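Local coordinates for protein farnesyl pyrophosphate synthetase (Staphylococcus aureus, PDB 5H9D) that probably builds heptaprenyl diphosphate by magnesium-dependent prenyl transfer, as a member of the FPP/GGPP synthase family, at residues 173-181 with 191-202; 46-54 with 299-310. One frame throughout, in Å; residues are numbered along the deposited sequence.

Contact 1: 173-181 with 191-202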
loop_
_atom_site.group_PDB
_atom_site.type_symbol
_atom_site.label_atom_id
_atom_site.label_comp_id
_atom_site.label_asym_id
_atom_site.label_seq_id
_atom_site.Cartn_x
_atom_site.Cartn_y
_atom_site.Cartn_z
ATOM N N ILE A 173 9.719 -1.686 6.600
ATOM C CA ILE A 173 10.374 -1.419 7.877
ATOM C C ILE A 173 11.771 -0.940 7.480
ATOM O O ILE A 173 12.369 -0.059 8.098
ATOM C CB ILE A 173 10.467 -2.680 8.713
ATOM C CG1 ILE A 173 9.074 -3.304 8.874
ATOM C CG2 ILE A 173 11.018 -2.352 10.056
ATOM C CD1 ILE A 173 8.124 -2.513 9.775
ATOM N N GLN A 174 12.260 -1.529 6.401
ATOM C CA GLN A 174 13.546 -1.196 5.825
ATOM C C GLN A 174 13.525 0.256 5.343
ATOM O O GLN A 174 14.475 1.010 5.570
ATOM C CB GLN A 174 13.777 -2.114 4.659
ATOM C CG GLN A 174 15.156 -2.136 4.123
ATOM C CD GLN A 174 15.218 -3.068 2.976
ATOM O OE1 GLN A 174 14.701 -4.180 3.043
ATOM N NE2 GLN A 174 15.836 -2.629 1.905
ATOM N N ILE A 175 12.446 0.632 4.654
ATOM C CA ILE A 175 12.268 2.021 4.177
ATOM C C ILE A 175 12.138 2.996 5.360
ATOM O O ILE A 175 12.629 4.122 5.299
ATOM C CB ILE A 175 11.017 2.135 3.309
ATOM C CG1 ILE A 175 11.279 1.421 2.000
ATOM C CG2 ILE A 175 10.609 3.578 3.114
ATOM C CD1 ILE A 175 10.014 1.135 1.254
ATOM N N SER A 176 11.494 2.553 6.434
ATOM C CA SER A 176 11.318 3.405 7.600
ATOM C C SER A 176 12.653 3.717 8.260
ATOM O O SER A 176 12.866 4.819 8.766
ATOM C CB SER A 176 10.408 2.744 8.635
ATOM O OG SER A 176 9.214 2.299 8.040
ATOM N N THR A 177 13.552 2.746 8.290
ATOM C CA THR A 177 14.834 3.006 8.920
ATOM C C THR A 177 15.811 3.721 7.986
ATOM O O THR A 177 16.579 4.567 8.447
ATOM C CB THR A 177 15.473 1.723 9.429
ATOM O OG1 THR A 177 15.365 0.719 8.414
ATOM C CG2 THR A 177 14.801 1.265 10.702
ATOM N N GLU A 178 15.754 3.406 6.688
ATOM C CA GLU A 178 16.649 4.001 5.682
ATOM C C GLU A 178 16.391 5.487 5.453
ATOM O O GLU A 178 17.304 6.326 5.597
ATOM C CB GLU A 178 16.500 3.284 4.347
ATOM C CG GLU A 178 17.714 3.389 3.449
ATOM C CD GLU A 178 17.518 2.681 2.114
ATOM O OE1 GLU A 178 16.889 1.583 2.079
ATOM O OE2 GLU A 178 18.006 3.223 1.091
ATOM N N VAL A 179 15.150 5.781 5.076
ATOM C CA VAL A 179 14.671 7.132 4.828
ATOM C C VAL A 179 14.804 7.988 6.094
ATOM O O VAL A 179 15.218 9.145 6.059
ATOM C CB VAL A 179 13.182 7.084 4.411
ATOM C CG1 VAL A 179 12.642 8.491 4.229
ATOM C CG2 VAL A 179 13.018 6.258 3.134
ATOM N N GLY A 180 14.465 7.408 7.225
ATOM C CA GLY A 180 14.553 8.162 8.455
ATOM C C GLY A 180 15.948 8.709 8.694
ATOM O O GLY A 180 16.120 9.787 9.273
ATOM N N ALA A 181 16.955 7.961 8.266
ATOM C CA ALA A 181 18.332 8.396 8.442
ATOM C C ALA A 181 18.677 9.393 7.333
ATOM O O ALA A 181 19.349 10.394 7.577
ATOM C CB ALA A 181 19.256 7.197 8.388
ATOM N N VAL A 191 23.470 4.924 7.231
ATOM C CA VAL A 191 22.241 4.668 6.483
ATOM C C VAL A 191 22.224 3.197 6.071
ATOM O O VAL A 191 21.248 2.476 6.313
ATOM C CB VAL A 191 22.137 5.553 5.199
ATOM C CG1 VAL A 191 20.901 5.170 4.399
ATOM C CG2 VAL A 191 22.059 7.022 5.581
ATOM N N ARG A 192 23.307 2.751 5.447
ATOM C CA ARG A 192 23.398 1.367 5.026
ATOM C C ARG A 192 23.188 0.498 6.263
ATOM O O ARG A 192 22.553 -0.555 6.204
ATOM C CB ARG A 192 24.765 1.091 4.399
ATOM C CG ARG A 192 24.680 0.381 3.053
ATOM C CD ARG A 192 24.185 -1.049 3.194
ATOM N NE ARG A 192 25.282 -2.009 3.299
ATOM C CZ ARG A 192 26.169 -2.075 4.293
ATOM N NH1 ARG A 192 26.121 -1.228 5.318
ATOM N NH2 ARG A 192 27.115 -3.011 4.257
ATOM N N LYS A 193 23.699 0.968 7.393
ATOM C CA LYS A 193 23.558 0.242 8.644
ATOM C C LYS A 193 22.080 0.159 9.059
ATOM O O LYS A 193 21.570 -0.904 9.396
ATOM C CB LYS A 193 24.360 0.935 9.745
ATOM C CG LYS A 193 24.877 -0.013 10.786
ATOM C CD LYS A 193 25.927 -0.895 10.153
ATOM C CE LYS A 193 27.246 -0.109 9.880
ATOM N NZ LYS A 193 27.914 0.387 11.148
ATOM N N LEU A 194 21.395 1.292 9.028
ATOM C CA LEU A 194 19.996 1.312 9.415
ATOM C C LEU A 194 19.100 0.645 8.373
ATOM O O LEU A 194 18.080 0.047 8.718
ATOM C CB LEU A 194 19.579 2.744 9.730
ATOM C CG LEU A 194 20.269 3.182 11.036
ATOM C CD1 LEU A 194 20.225 4.696 11.195
ATOM C CD2 LEU A 194 19.607 2.495 12.204
ATOM N N LYS A 195 19.482 0.710 7.101
ATOM C CA LYS A 195 18.694 0.012 6.100
ATOM C C LYS A 195 18.705 -1.484 6.488
ATOM O O LYS A 195 17.653 -2.117 6.561
ATOM C CB LYS A 195 19.289 0.199 4.702
ATOM C CG LYS A 195 18.460 -0.465 3.571
ATOM C CD LYS A 195 19.354 -1.212 2.546
ATOM C CE LYS A 195 20.134 -0.286 1.602
ATOM N NZ LYS A 195 19.383 0.089 0.339
ATOM N N MET A 196 19.890 -2.036 6.751
ATOM C CA MET A 196 20.020 -3.444 7.152
ATOM C C MET A 196 19.377 -3.792 8.511
ATOM O O MET A 196 18.731 -4.845 8.629
ATOM C CB MET A 196 21.498 -3.893 7.152
ATOM C CG MET A 196 22.110 -3.922 5.761
ATOM S SD MET A 196 23.765 -4.516 5.745
ATOM C CE MET A 196 23.423 -6.145 5.396
ATOM N N ILE A 197 19.549 -2.930 9.524
ATOM C CA ILE A 197 18.952 -3.172 10.843
ATOM C C ILE A 197 17.431 -3.308 10.683
ATOM O O ILE A 197 16.811 -4.274 11.163
ATOM C CB ILE A 197 19.196 -2.010 11.814
ATOM C CG1 ILE A 197 20.677 -1.940 12.191
ATOM C CG2 ILE A 197 18.318 -2.184 13.052
ATOM C CD1 ILE A 197 21.015 -0.822 13.105
ATOM N N GLY A 198 16.850 -2.322 10.002
ATOM C CA GLY A 198 15.421 -2.329 9.763
ATOM C C GLY A 198 14.949 -3.546 8.984
ATOM O O GLY A 198 13.928 -4.143 9.308
ATOM N N HIS A 199 15.682 -3.917 7.940
ATOM C CA HIS A 199 15.292 -5.077 7.168
ATOM C C HIS A 199 15.263 -6.343 8.017
ATOM O O HIS A 199 14.329 -7.129 7.883
ATOM C CB HIS A 199 16.216 -5.250 5.962
ATOM C CG HIS A 199 16.116 -6.594 5.314
ATOM N ND1 HIS A 199 16.804 -7.692 5.774
ATOM C CD2 HIS A 199 15.363 -7.033 4.287
ATOM C CE1 HIS A 199 16.477 -8.751 5.060
ATOM N NE2 HIS A 199 15.603 -8.375 4.150
ATOM N N TYR A 200 16.265 -6.542 8.882
ATOM C CA TYR A 200 16.298 -7.736 9.766
ATOM C C TYR A 200 15.160 -7.724 10.807
ATOM O O TYR A 200 14.600 -8.770 11.120
ATOM C CB TYR A 200 17.642 -7.888 10.529
ATOM C CG TYR A 200 18.876 -8.131 9.675
ATOM C CD1 TYR A 200 18.798 -8.857 8.489
ATOM C CD2 TYR A 200 20.126 -7.666 10.080
ATOM C CE1 TYR A 200 19.924 -9.117 7.730
ATOM C CE2 TYR A 200 21.261 -7.925 9.335
ATOM C CZ TYR A 200 21.154 -8.658 8.155
ATOM O OH TYR A 200 22.281 -8.966 7.421
ATOM N N ILE A 201 14.835 -6.550 11.350
ATOM C CA ILE A 201 13.758 -6.457 12.319
ATOM C C ILE A 201 12.467 -6.848 11.631
ATOM O O ILE A 201 11.675 -7.592 12.187
ATOM C CB ILE A 201 13.644 -5.026 12.883
ATOM C CG1 ILE A 201 14.540 -4.914 14.118
ATOM C CG2 ILE A 201 12.142 -4.653 13.167
ATOM C CD1 ILE A 201 15.349 -3.668 14.133
ATOM N N GLY A 202 12.277 -6.347 10.407
ATOM C CA GLY A 202 11.094 -6.653 9.621
ATOM C C GLY A 202 10.917 -8.129 9.308
ATOM O O GLY A 202 9.797 -8.624 9.322
#
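Thr177 OG1 lies 2.8 Å from Leu194 O across two antiparallel helices, and the carbonyl oxygens of Ile173 and Gln174 in its own helix also surround the hydroxyl. A chi1 of 46° puts this hydroxyl between the backbone N and the carbonyl carbon, on the side facing helix 188-215. Gly198 has no side chain to fill that side, and its CA approaches Thr177 OG1 to 3.3 Å; Gly202 CA lies 4.0 Å from Ile173 CG1, and the two glycines allow the axes to close to 7.3 Å at 158°. Along one flank the long side chains lie beside each other. Glu178 and Lys195 point the same way, joined by a weak salt bridge of 3.4 Å from Lys195 NZ to Glu178 OE1, while Gln174, with an extended chain, brings OE1 to the edge of the His199 ring, 3.2 Å from His199 CD2, the amide steeply inclined to the ring. Small Ala181 fits between the branches of Val191 and Leu194, its CB 3.9 Å from Leu194 CD1. Such glycine-assisted close packing of consecutive antiparallel helices here forms a helical hairpin within the all-alpha polyprenyl synthase fold.

Contact 2: 46-54 with 299-310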
loop_
_atom_site.group_PDB
_atom_site.type_symbol
_atom_site.label_atom_id
_atom_site.label_comp_id
_atom_site.label_asym_id
_atom_site.label_seq_id
_atom_site.Cartn_x
_atom_site.Cartn_y
_atom_site.Cartn_z
ATOM N N ALA A 46 7.725 4.879 14.389
ATOM C CA ALA A 46 8.705 4.757 15.462
ATOM C C ALA A 46 10.094 4.565 14.902
ATOM O O ALA A 46 11.016 5.288 15.272
ATOM C CB ALA A 46 8.342 3.610 16.424
ATOM N N PHE A 47 10.260 3.612 13.998
ATOM C CA PHE A 47 11.567 3.407 13.417
ATOM C C PHE A 47 12.071 4.608 12.632
ATOM O O PHE A 47 13.267 4.817 12.545
ATOM C CB PHE A 47 11.563 2.155 12.546
ATOM C CG PHE A 47 11.746 0.898 13.325
ATOM C CD1 PHE A 47 12.864 0.732 14.126
ATOM C CD2 PHE A 47 10.790 -0.084 13.307
ATOM C CE1 PHE A 47 13.019 -0.389 14.898
ATOM C CE2 PHE A 47 10.931 -1.220 14.078
ATOM C CZ PHE A 47 12.042 -1.382 14.877
ATOM N N VAL A 48 11.170 5.404 12.066
ATOM C CA VAL A 48 11.587 6.577 11.307
ATOM C C VAL A 48 12.185 7.627 12.263
ATOM O O VAL A 48 13.297 8.127 12.025
ATOM C CB VAL A 48 10.413 7.197 10.514
ATOM C CG1 VAL A 48 10.884 8.404 9.749
ATOM C CG2 VAL A 48 9.836 6.180 9.565
ATOM N N ILE A 49 11.451 7.967 13.332
ATOM C CA ILE A 49 11.953 8.923 14.318
ATOM C C ILE A 49 13.346 8.408 14.780
ATOM O O ILE A 49 14.352 9.045 14.508
ATOM C CB ILE A 49 10.950 9.072 15.550
ATOM C CG1 ILE A 49 9.915 10.181 15.297
ATOM C CG2 ILE A 49 11.694 9.436 16.838
ATOM C CD1 ILE A 49 8.747 9.745 14.485
ATOM N N LEU A 50 13.393 7.241 15.431
ATOM C CA LEU A 50 14.644 6.626 15.922
ATOM C C LEU A 50 15.785 6.564 14.919
ATOM O O LEU A 50 16.913 6.889 15.263
ATOM C CB LEU A 50 14.402 5.207 16.442
ATOM C CG LEU A 50 14.241 5.098 17.951
ATOM C CD1 LEU A 50 14.279 3.652 18.330
ATOM C CD2 LEU A 50 15.356 5.858 18.648
ATOM N N SER A 51 15.495 6.133 13.695
ATOM C CA SER A 51 16.503 6.064 12.640
ATOM C C SER A 51 17.115 7.421 12.323
ATOM O O SER A 51 18.176 7.490 11.730
ATOM C CB SER A 51 15.901 5.525 11.331
ATOM O OG SER A 51 15.646 4.139 11.405
ATOM N N SER A 52 16.452 8.503 12.693
ATOM C CA SER A 52 16.996 9.803 12.366
ATOM C C SER A 52 17.929 10.395 13.402
ATOM O O SER A 52 18.602 11.361 13.099
ATOM C CB SER A 52 15.876 10.795 12.074
ATOM O OG SER A 52 15.259 11.223 13.267
ATOM N N GLN A 53 17.988 9.832 14.606
ATOM C CA GLN A 53 18.874 10.358 15.662
ATOM C C GLN A 53 20.397 10.161 15.424
ATOM O O GLN A 53 21.221 10.723 16.153
ATOM C CB GLN A 53 18.514 9.741 17.022
ATOM C CG GLN A 53 17.033 9.747 17.353
ATOM C CD GLN A 53 16.447 11.132 17.442
ATOM O OE1 GLN A 53 16.895 11.962 18.237
ATOM N NE2 GLN A 53 15.436 11.390 16.639
ATOM N N PHE A 54 20.770 9.367 14.421
ATOM C CA PHE A 54 22.190 9.135 14.137
ATOM C C PHE A 54 22.630 9.967 12.921
ATOM O O PHE A 54 23.581 9.629 12.197
ATOM C CB PHE A 54 22.418 7.630 13.916
ATOM C CG PHE A 54 21.863 6.787 15.028
ATOM C CD1 PHE A 54 22.595 6.549 16.167
ATOM C CD2 PHE A 54 20.556 6.326 14.981
ATOM C CE1 PHE A 54 22.030 5.870 17.246
ATOM C CE2 PHE A 54 19.992 5.652 16.054
ATOM C CZ PHE A 54 20.731 5.425 17.186
ATOM N N PRO A 299 27.076 4.519 17.146
ATOM C CA PRO A 299 27.483 5.405 18.246
ATOM C C PRO A 299 26.614 5.349 19.515
ATOM O O PRO A 299 25.377 5.404 19.454
ATOM C CB PRO A 299 27.454 6.796 17.598
ATOM C CG PRO A 299 26.493 6.635 16.473
ATOM C CD PRO A 299 26.850 5.294 15.916
ATOM N N ASP A 300 27.281 5.264 20.665
ATOM C CA ASP A 300 26.614 5.208 21.967
ATOM C C ASP A 300 25.898 6.499 22.288
ATOM O O ASP A 300 26.375 7.586 21.969
ATOM C CB ASP A 300 27.636 4.913 23.058
ATOM C CG ASP A 300 28.340 3.592 22.841
ATOM O OD1 ASP A 300 27.759 2.545 23.220
ATOM O OD2 ASP A 300 29.460 3.597 22.273
ATOM N N GLY A 301 24.752 6.363 22.944
ATOM C CA GLY A 301 23.944 7.518 23.298
ATOM C C GLY A 301 22.540 7.036 23.596
ATOM O O GLY A 301 22.316 5.823 23.604
ATOM N N HIS A 302 21.593 7.948 23.835
ATOM C CA HIS A 302 20.238 7.520 24.151
ATOM C C HIS A 302 19.565 6.845 22.962
ATOM O O HIS A 302 18.904 5.813 23.110
ATOM C CB HIS A 302 19.358 8.672 24.641
ATOM C CG HIS A 302 18.147 8.198 25.391
ATOM N ND1 HIS A 302 16.921 8.830 25.328
ATOM C CD2 HIS A 302 17.981 7.144 26.229
ATOM C CE1 HIS A 302 16.058 8.187 26.099
ATOM N NE2 HIS A 302 16.677 7.162 26.657
ATOM N N PRO A 303 19.708 7.425 21.763
ATOM C CA PRO A 303 19.061 6.755 20.634
ATOM C C PRO A 303 19.478 5.288 20.562
ATOM O O PRO A 303 18.633 4.405 20.588
ATOM C CB PRO A 303 19.523 7.588 19.440
ATOM C CG PRO A 303 19.514 8.967 20.016
ATOM C CD PRO A 303 20.222 8.746 21.361
ATOM N N LYS A 304 20.777 5.029 20.504
ATOM C CA LYS A 304 21.262 3.661 20.449
ATOM C C LYS A 304 20.673 2.807 21.572
ATOM O O LYS A 304 20.513 1.610 21.408
ATOM C CB LYS A 304 22.783 3.634 20.521
ATOM C CG LYS A 304 23.411 2.227 20.536
ATOM C CD LYS A 304 24.926 2.333 20.634
ATOM C CE LYS A 304 25.592 0.983 20.564
ATOM N NZ LYS A 304 27.082 1.093 20.701
ATOM N N SER A 305 20.341 3.420 22.704
ATOM C CA SER A 305 19.751 2.684 23.821
ATOM C C SER A 305 18.273 2.384 23.568
ATOM O O SER A 305 17.725 1.387 24.056
ATOM C CB SER A 305 19.856 3.485 25.127
ATOM O OG SER A 305 21.188 3.642 25.571
ATOM N N LEU A 306 17.621 3.268 22.822
ATOM C CA LEU A 306 16.201 3.116 22.525
ATOM C C LEU A 306 15.975 2.096 21.442
ATOM O O LEU A 306 15.061 1.307 21.523
ATOM C CB LEU A 306 15.588 4.469 22.139
ATOM C CG LEU A 306 15.303 5.403 23.339
ATOM C CD1 LEU A 306 14.995 6.818 22.880
ATOM C CD2 LEU A 306 14.146 4.835 24.137
ATOM N N LEU A 307 16.827 2.105 20.432
ATOM C CA LEU A 307 16.720 1.143 19.350
ATOM C C LEU A 307 17.002 -0.240 19.946
ATOM O O LEU A 307 16.253 -1.176 19.681
ATOM C CB LEU A 307 17.721 1.503 18.249
ATOM C CG LEU A 307 17.693 0.917 16.838
ATOM C CD1 LEU A 307 16.353 1.080 16.198
ATOM C CD2 LEU A 307 18.770 1.642 16.014
ATOM N N LEU A 308 18.061 -0.361 20.758
ATOM C CA LEU A 308 18.406 -1.636 21.407
ATOM C C LEU A 308 17.215 -2.145 22.218
ATOM O O LEU A 308 16.847 -3.316 22.146
ATOM C CB LEU A 308 19.617 -1.480 22.338
ATOM C CG LEU A 308 21.018 -1.551 21.715
ATOM C CD1 LEU A 308 21.985 -0.704 22.539
ATOM C CD2 LEU A 308 21.491 -2.972 21.653
ATOM N N SER A 309 16.623 -1.247 22.992
ATOM C CA SER A 309 15.453 -1.568 23.796
ATOM C C SER A 309 14.263 -1.989 22.914
ATOM O O SER A 309 13.655 -3.031 23.132
ATOM C CB SER A 309 15.068 -0.349 24.625
ATOM O OG SER A 309 13.894 -0.605 25.363
ATOM N N LEU A 310 13.928 -1.168 21.925
ATOM C CA LEU A 310 12.821 -1.472 21.034
ATOM C C LEU A 310 13.081 -2.759 20.241
ATOM O O LEU A 310 12.187 -3.568 20.055
ATOM C CB LEU A 310 12.565 -0.303 20.072
ATOM C CG LEU A 310 11.474 -0.519 18.998
ATOM C CD1 LEU A 310 10.106 -0.718 19.664
ATOM C CD2 LEU A 310 11.420 0.677 18.045
#
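Apolar packing carries this contact, and Leu50 is its knob: the side chain enters a hole formed by Pro303, Leu306, Leu307 and Leu310. Its CD1 lies 3.6 Å from Leu307 CA and its CD2 meets Leu306 CB at 3.8 Å. The branched, flexible leucine suits a gap this wide, for the helix axes stay 10.3 Å apart at 152°. Aromatic contacts extend the interface along both helices. Leu310 CD2 makes a CH-pi contact over one face of Phe47, 4.1 Å from the ring centroid, whereas Leu307 CD1 comes at the ring edge. With chi1 176°, Leu310 CG stands opposite the backbone N, and CD2 beyond it reaches over that face. Phe54, past the helix, has Pro299 CG and Lys304 N at its edge and Pro303 CB set obliquely to it; Gln53 adds its aliphatic CB and CG against the Pro303 ring. The polar bonds stay on each side of the contact: Lys304 NZ weakly pairs with Asp300 OD1 and also bonds the Leu298 and Ser296 carbonyls just before the segment, while Ser305 OG reaches Gly301 O. Proline in the first turn costs no helical bond. A single knob-into-hole contact, widened by Phe47 and Phe54, thus packs the C-terminal helix on helix 43-51 of an all-alpha fold.

Overall arrangement
After helices 6-20 and 26-38 the chain forms helix 43-51 and the residues after it, one side of contact 2. It then runs through a mainly helical course to helix 158-183, turns in four residues and returns along helix 188-215, closing the short loop of contact 1. Only after helix 276-296 does segment 299-310 come back to 46-54, so contact 2 closes a loop of 244 residues with contact 1 nested inside. Their centres lie about 12 Å apart, and the two touch: Phe47, Val48 and Ser52 pack against helix 158-183, while Leu194 meets Phe54 and Leu307. Together the contacts tie helix 43-51 and the C-terminal helix to the hairpin of helices 158-183 and 188-215.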